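Local coordinates for uronate isomerase (Caulobacter crescentus, PDB 2Q01), which interconverts D-glucuronate and D-fructuronate, and likewise D-galacturonate and D-tagaturonate, in the breakdown of hexuronic acids, at residues V117-F127 with L423-V431. Residues are numbered along the deposited sequence; the frame is centred on the assembly and turned at random.
Sequences VWLNHVFSQVF and LSIPARHDV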
ATOM      1  N   VAL B 117      17.550 -13.178  10.999  1.00 39.49           N
ATOM      2  CA  VAL B 117      16.778 -14.031  11.894  1.00 33.93           C
ATOM      3  C   VAL B 117      16.957 -15.522  11.563  1.00 37.87           C
ATOM      4  O   VAL B 117      17.219 -16.318  12.466  1.00 46.35           O
ATOM      5  CB  VAL B 117      15.270 -13.629  11.914  1.00 38.51           C
ATOM      6  CG1 VAL B 117      14.466 -14.572  12.780  1.00 28.14           C
ATOM      7  CG2 VAL B 117      15.087 -12.194  12.416  1.00 28.81           C
ATOM      8  N   TRP B 118      16.853 -15.885  10.281  1.00 38.50           N
ATOM      9  CA  TRP B 118      16.917 -17.299   9.871  1.00 39.45           C
ATOM     10  C   TRP B 118      18.295 -17.921  10.053  1.00 37.84           C
ATOM     11  O   TRP B 118      18.403 -19.029  10.566  1.00 42.29           O
ATOM     12  CB  TRP B 118      16.469 -17.508   8.420  1.00 45.18           C
ATOM     13  CG  TRP B 118      15.090 -17.025   8.090  1.00 50.15           C
ATOM     14  CD1 TRP B 118      13.973 -17.099   8.878  1.00 42.17           C
ATOM     15  CD2 TRP B 118      14.674 -16.420   6.860  1.00 57.30           C
ATOM     16  NE1 TRP B 118      12.893 -16.559   8.221  1.00 44.90           N
ATOM     17  CE2 TRP B 118      13.293 -16.135   6.980  1.00 57.02           C
ATOM     18  CE3 TRP B 118      15.338 -16.079   5.671  1.00 49.27           C
ATOM     19  CZ2 TRP B 118      12.561 -15.527   5.953  1.00 59.26           C
ATOM     20  CZ3 TRP B 118      14.611 -15.471   4.651  1.00 56.93           C
ATOM     21  CH2 TRP B 118      13.236 -15.199   4.801  1.00 54.93           C
ATOM     22  N   LEU B 119      19.337 -17.210   9.630  1.00 44.62           N
ATOM     23  CA  LEU B 119      20.702 -17.719   9.721  1.00 39.22           C
ATOM     24  C   LEU B 119      21.222 -17.795  11.144  1.00 44.67           C
ATOM     25  O   LEU B 119      21.935 -18.739  11.481  1.00 49.77           O
ATOM     26  CB  LEU B 119      21.664 -16.892   8.868  1.00 50.21           C
ATOM     27  CG  LEU B 119      21.756 -17.194   7.374  1.00 46.79           C
ATOM     28  CD1 LEU B 119      22.655 -16.165   6.732  1.00 54.40           C
ATOM     29  CD2 LEU B 119      22.285 -18.598   7.127  1.00 41.92           C
ATOM     30  N   ASN B 120      20.864 -16.819  11.977  1.00 42.28           N
ATOM     31  CA  ASN B 120      21.239 -16.866  13.391  1.00 42.05           C
ATOM     32  C   ASN B 120      20.485 -17.933  14.178  1.00 39.73           C
ATOM     33  O   ASN B 120      20.996 -18.434  15.174  1.00 45.27           O
ATOM     34  CB  ASN B 120      21.119 -15.492  14.060  1.00 42.74           C
ATOM     35  CG  ASN B 120      22.233 -14.532  13.634  1.00 43.31           C
ATOM     36  OD1 ASN B 120      23.389 -14.927  13.459  1.00 44.16           O
ATOM     37  ND2 ASN B 120      21.883 -13.261  13.478  1.00 47.84           N
ATOM     38  N   HIS B 121      19.281 -18.279  13.721  1.00 38.62           N
ATOM     39  CA  HIS B 121      18.553 -19.443  14.223  1.00 34.74           C
ATOM     40  C   HIS B 121      19.328 -20.712  13.873  1.00 39.52           C
ATOM     41  O   HIS B 121      19.522 -21.570  14.728  1.00 47.55           O
ATOM     42  CB  HIS B 121      17.132 -19.477  13.644  1.00 39.10           C
ATOM     43  CG  HIS B 121      16.265 -20.581  14.177  1.00 40.08           C
ATOM     44  ND1 HIS B 121      15.094 -20.337  14.863  1.00 37.72           N
ATOM     45  CD2 HIS B 121      16.370 -21.930  14.087  1.00 41.64           C
ATOM     46  CE1 HIS B 121      14.530 -21.485  15.197  1.00 42.17           C
ATOM     47  NE2 HIS B 121      15.286 -22.468  14.741  1.00 33.70           N
ATOM     48  N   VAL B 122      19.786 -20.817  12.628  1.00 39.89           N
ATOM     49  CA  VAL B 122      20.560 -21.980  12.174  1.00 45.90           C
ATOM     50  C   VAL B 122      21.885 -22.098  12.940  1.00 46.90           C
ATOM     51  O   VAL B 122      22.253 -23.181  13.393  1.00 51.91           O
ATOM     52  CB  VAL B 122      20.812 -21.940  10.638  1.00 41.14           C
ATOM     53  CG1 VAL B 122      21.683 -23.103  10.189  1.00 45.39           C
ATOM     54  CG2 VAL B 122      19.497 -21.978   9.887  1.00 45.64           C
ATOM     55  N   PHE B 123      22.573 -20.971  13.111  1.00 47.76           N
ATOM     56  CA  PHE B 123      23.864 -20.942  13.792  1.00 40.56           C
ATOM     57  C   PHE B 123      23.755 -21.320  15.261  1.00 40.55           C
ATOM     58  O   PHE B 123      24.563 -22.098  15.755  1.00 52.64           O
ATOM     59  CB  PHE B 123      24.527 -19.566  13.672  1.00 37.33           C
ATOM     60  CG  PHE B 123      24.955 -19.202  12.275  1.00 31.55           C
ATOM     61  CD1 PHE B 123      25.049 -17.867  11.900  1.00 35.87           C
ATOM     62  CD2 PHE B 123      25.269 -20.181  11.339  1.00 26.48           C
ATOM     63  CE1 PHE B 123      25.449 -17.511  10.614  1.00 34.09           C
ATOM     64  CE2 PHE B 123      25.665 -19.835  10.052  1.00 22.66           C
ATOM     65  CZ  PHE B 123      25.757 -18.498   9.690  1.00 31.34           C
ATOM     66  N   SER B 124      22.747 -20.783  15.946  1.00 44.78           N
ATOM     67  CA  SER B 124      22.599 -20.975  17.389  1.00 46.67           C
ATOM     68  C   SER B 124      21.817 -22.224  17.791  1.00 50.53           C
ATOM     69  O   SER B 124      22.148 -22.852  18.798  1.00 56.80           O
ATOM     70  CB  SER B 124      21.975 -19.743  18.043  1.00 46.77           C
ATOM     71  OG  SER B 124      20.630 -19.584  17.638  1.00 60.75           O
ATOM     72  N   GLN B 125      20.788 -22.578  17.021  1.00 49.20           N
ATOM     73  CA  GLN B 125      19.937 -23.724  17.368  1.00 47.17           C
ATOM     74  C   GLN B 125      20.348 -25.030  16.688  1.00 48.10           C
ATOM     75  O   GLN B 125      20.248 -26.095  17.292  1.00 52.25           O
ATOM     76  CB  GLN B 125      18.456 -23.440  17.076  1.00 54.93           C
ATOM     77  CG  GLN B 125      17.911 -22.137  17.651  1.00 51.56           C
ATOM     78  CD  GLN B 125      17.852 -22.142  19.161  1.00 61.48           C
ATOM     79  OE1 GLN B 125      18.366 -21.234  19.811  1.00 66.44           O
ATOM     80  NE2 GLN B 125      17.228 -23.170  19.728  1.00 71.34           N
ATOM     81  N   VAL B 126      20.788 -24.958  15.434  1.00 48.46           N
ATOM     82  CA  VAL B 126      21.136 -26.172  14.689  1.00 52.06           C
ATOM     83  C   VAL B 126      22.596 -26.566  14.946  1.00 54.58           C
ATOM     84  O   VAL B 126      22.893 -27.741  15.151  1.00 60.76           O
ATOM     85  CB  VAL B 126      20.815 -26.052  13.158  1.00 47.41           C
ATOM     86  CG1 VAL B 126      21.050 -27.367  12.430  1.00 51.36           C
ATOM     87  CG2 VAL B 126      19.383 -25.602  12.941  1.00 43.93           C
ATOM     88  N   PHE B 127      23.492 -25.582  14.966  1.00 55.35           N
ATOM     89  CA  PHE B 127      24.918 -25.854  15.155  1.00 54.69           C
ATOM     90  C   PHE B 127      25.449 -25.565  16.553  1.00 61.02           C
ATOM     91  O   PHE B 127      26.487 -26.098  16.942  1.00 72.11           O
ATOM     92  CB  PHE B 127      25.755 -25.091  14.134  1.00 46.04           C
ATOM     93  CG  PHE B 127      25.575 -25.567  12.732  1.00 49.86           C
ATOM     94  CD1 PHE B 127      24.955 -24.762  11.791  1.00 47.44           C
ATOM     95  CD2 PHE B 127      26.012 -26.833  12.351  1.00 54.61           C
ATOM     96  CE1 PHE B 127      24.779 -25.204  10.489  1.00 42.00           C
ATOM     97  CE2 PHE B 127      25.840 -27.282  11.046  1.00 41.00           C
ATOM     98  CZ  PHE B 127      25.223 -26.469  10.118  1.00 41.48           C
ATOM     99  N   LEU B 423      18.029 -26.405   5.990  1.00 53.39           N
ATOM    100  CA  LEU B 423      18.360 -26.084   7.380  1.00 50.79           C
ATOM    101  C   LEU B 423      17.622 -24.870   7.938  1.00 52.58           C
ATOM    102  O   LEU B 423      17.535 -24.700   9.161  1.00 66.43           O
ATOM    103  CB  LEU B 423      19.864 -25.881   7.530  1.00 51.26           C
ATOM    104  CG  LEU B 423      20.653 -27.070   8.071  1.00 54.15           C
ATOM    105  CD1 LEU B 423      20.795 -28.185   7.044  1.00 56.54           C
ATOM    106  CD2 LEU B 423      22.008 -26.581   8.507  1.00 47.13           C
ATOM    107  N   SER B 424      17.099 -24.038   7.040  1.00 51.95           N
ATOM    108  CA  SER B 424      16.342 -22.852   7.420  0.50 49.50           C
ATOM    109  C   SER B 424      14.859 -23.160   7.632  1.00 49.16           C
ATOM    110  O   SER B 424      14.105 -22.296   8.068  1.00 57.36           O
ATOM    111  CB  SER B 424      16.505 -21.754   6.363  0.50 52.63           C
ATOM    112  OG  SER B 424      17.840 -21.280   6.306  0.50 60.04           O
ATOM    113  N   ILE B 425      14.441 -24.388   7.319  1.00 48.20           N
ATOM    114  CA  ILE B 425      13.024 -24.784   7.454  1.00 42.07           C
ATOM    115  C   ILE B 425      12.453 -24.603   8.872  1.00 42.63           C
ATOM    116  O   ILE B 425      11.443 -23.902   9.018  1.00 45.90           O
ATOM    117  CB  ILE B 425      12.708 -26.185   6.823  1.00 38.08           C
ATOM    118  CG1 ILE B 425      12.757 -26.107   5.295  1.00 37.81           C
ATOM    119  CG2 ILE B 425      11.354 -26.721   7.283  1.00 41.82           C
ATOM    120  CD1 ILE B 425      12.477 -27.433   4.603  1.00 28.50           C
ATOM    121  N   PRO B 426      13.088 -25.204   9.915  1.00 44.40           N
ATOM    122  CA  PRO B 426      12.626 -24.893  11.276  1.00 40.60           C
ATOM    123  C   PRO B 426      12.748 -23.417  11.680  1.00 35.98           C
ATOM    124  O   PRO B 426      11.891 -22.922  12.408  1.00 39.89           O
ATOM    125  CB  PRO B 426      13.510 -25.775  12.162  1.00 44.85           C
ATOM    126  CG  PRO B 426      14.700 -26.069  11.342  1.00 50.44           C
ATOM    127  CD  PRO B 426      14.190 -26.187   9.951  1.00 49.04           C
ATOM    128  N   ALA B 427      13.788 -22.735  11.198  1.00 34.79           N
ATOM    129  CA  ALA B 427      13.969 -21.291  11.398  1.00 34.47           C
ATOM    130  C   ALA B 427      12.812 -20.458  10.851  1.00 37.27           C
ATOM    131  O   ALA B 427      12.335 -19.547  11.519  1.00 43.31           O
ATOM    132  CB  ALA B 427      15.280 -20.833  10.777  1.00 31.61           C
ATOM    133  N   ARG B 428      12.367 -20.798   9.642  1.00 42.41           N
ATOM    134  CA  ARG B 428      11.314 -20.071   8.930  1.00 41.03           C
ATOM    135  C   ARG B 428       9.931 -20.317   9.507  1.00 33.16           C
ATOM    136  O   ARG B 428       9.101 -19.407   9.555  1.00 47.41           O
ATOM    137  CB  ARG B 428      11.323 -20.443   7.445  1.00 38.46           C
ATOM    138  CG  ARG B 428      12.439 -19.792   6.666  1.00 41.89           C
ATOM    139  CD  ARG B 428      12.715 -20.533   5.373  1.00 47.28           C
ATOM    140  NE  ARG B 428      13.933 -20.053   4.719  1.00 58.53           N
ATOM    141  CZ  ARG B 428      13.992 -19.014   3.891  1.00 57.30           C
ATOM    142  NH1 ARG B 428      12.899 -18.322   3.596  1.00 52.71           N
ATOM    143  NH2 ARG B 428      15.155 -18.664   3.355  1.00 69.99           N
ATOM    144  N   HIS B 429       9.685 -21.558   9.917  1.00 31.52           N
ATOM    145  CA  HIS B 429       8.440 -21.926  10.585  1.00 37.48           C
ATOM    146  C   HIS B 429       8.324 -21.335  11.981  1.00 29.20           C
ATOM    147  O   HIS B 429       7.225 -21.002  12.406  1.00 43.24           O
ATOM    148  CB  HIS B 429       8.264 -23.441  10.626  1.00 37.30           C
ATOM    149  CG  HIS B 429       7.538 -23.987   9.440  1.00 40.74           C
ATOM    150  ND1 HIS B 429       8.161 -24.239   8.238  1.00 45.66           N
ATOM    151  CD2 HIS B 429       6.236 -24.313   9.264  1.00 46.94           C
ATOM    152  CE1 HIS B 429       7.276 -24.700   7.373  1.00 33.62           C
ATOM    153  NE2 HIS B 429       6.101 -24.759   7.972  1.00 46.95           N
ATOM    154  N   ASP B 430       9.453 -21.193  12.675  1.00 37.29           N
ATOM    155  CA  ASP B 430       9.490 -20.517  13.972  1.00 31.86           C
ATOM    156  C   ASP B 430       9.105 -19.043  13.867  1.00 31.67           C
ATOM    157  O   ASP B 430       8.347 -18.542  14.702  1.00 42.22           O
ATOM    158  CB  ASP B 430      10.864 -20.641  14.627  1.00 38.25           C
ATOM    159  CG  ASP B 430      10.816 -20.368  16.113  1.00 43.14           C
ATOM    160  OD1 ASP B 430      11.239 -19.274  16.541  1.00 51.85           O
ATOM    161  OD2 ASP B 430      10.326 -21.243  16.853  1.00 46.34           O
ATOM    162  N   VAL B 431       9.630 -18.358  12.847  1.00 33.08           N
ATOM    163  CA  VAL B 431       9.284 -16.957  12.558  1.00 27.22           C
ATOM    164  C   VAL B 431       7.780 -16.810  12.295  1.00 33.36           C
ATOM    165  O   VAL B 431       7.143 -15.898  12.815  1.00 33.17           O
ATOM    166  CB  VAL B 431      10.101 -16.412  11.352  1.00 33.46           C
ATOM    167  CG1 VAL B 431       9.585 -15.053  10.866  1.00 33.10           C
ATOM    168  CG2 VAL B 431      11.550 -16.306  11.706  1.00 34.08           C
TER
HETATM  169  O   HOH W   1       9.921 -17.122   7.946  1.00 57.88           O
HETATM  170  O   HOH W   2      13.309 -17.558  14.920  1.00 45.48           O
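Ala427 presses its methyl group between Trp118 and His121, the small bump about which two helices of this TIM-barrel-clan isomerase pack. Residues 117-126 of helix 114-126 and residues 425-431, the first turns of helix 425-445, run at 122° to each other, their axes 8.6 Å apart at closest approach, and the pair illustrates how a short residue at a crossing lets two backbones come close while longer side chains wrap round on its flanks. Here Ala427 CB lies 3.6 Å from Trp118 O, and its CA sits over the centre of the His121 ring, 3.6 Å from the centroid, in a CH-pi contact. The imidazole is turned down onto it because CG is anti to the backbone N (chi1 -176°); on the opposite face Gln125 CG, from the same helix, lies toward the rim.

On one flank Arg428 runs along the indole. Its CG rests above the five-membered ring, and the chain, extended as far as NE, carries the guanidinium over the six-membered ring, where CZ stands 3.7 Å from the centroid. The two planes are tilted by 29°, a stacked cation-pi pair, and Tyr68 offers the same arginine a second aromatic partner. Val431 fills the corner at the edge of the indole, its CG2 reaching 3.6 Å to Val117 CG1.

Further along, Leu423 enters the hollow among Val122, Val126 and Phe127: its CD2 meets Phe127 CZ at 3.6 Å, while Val122 CG2 abuts the Leu423 carbonyl oxygen.

No direct hydrogen bond joins the segments; two waters bridge them. Asp430, held by Tyr29, Arg13 and Arg434, accepts through OD1 from a water whose link to His121 ND1 is weak. A second water accepts from Trp118 NE1 at 3.0 Å and donates to Arg428 O at 2.9 Å.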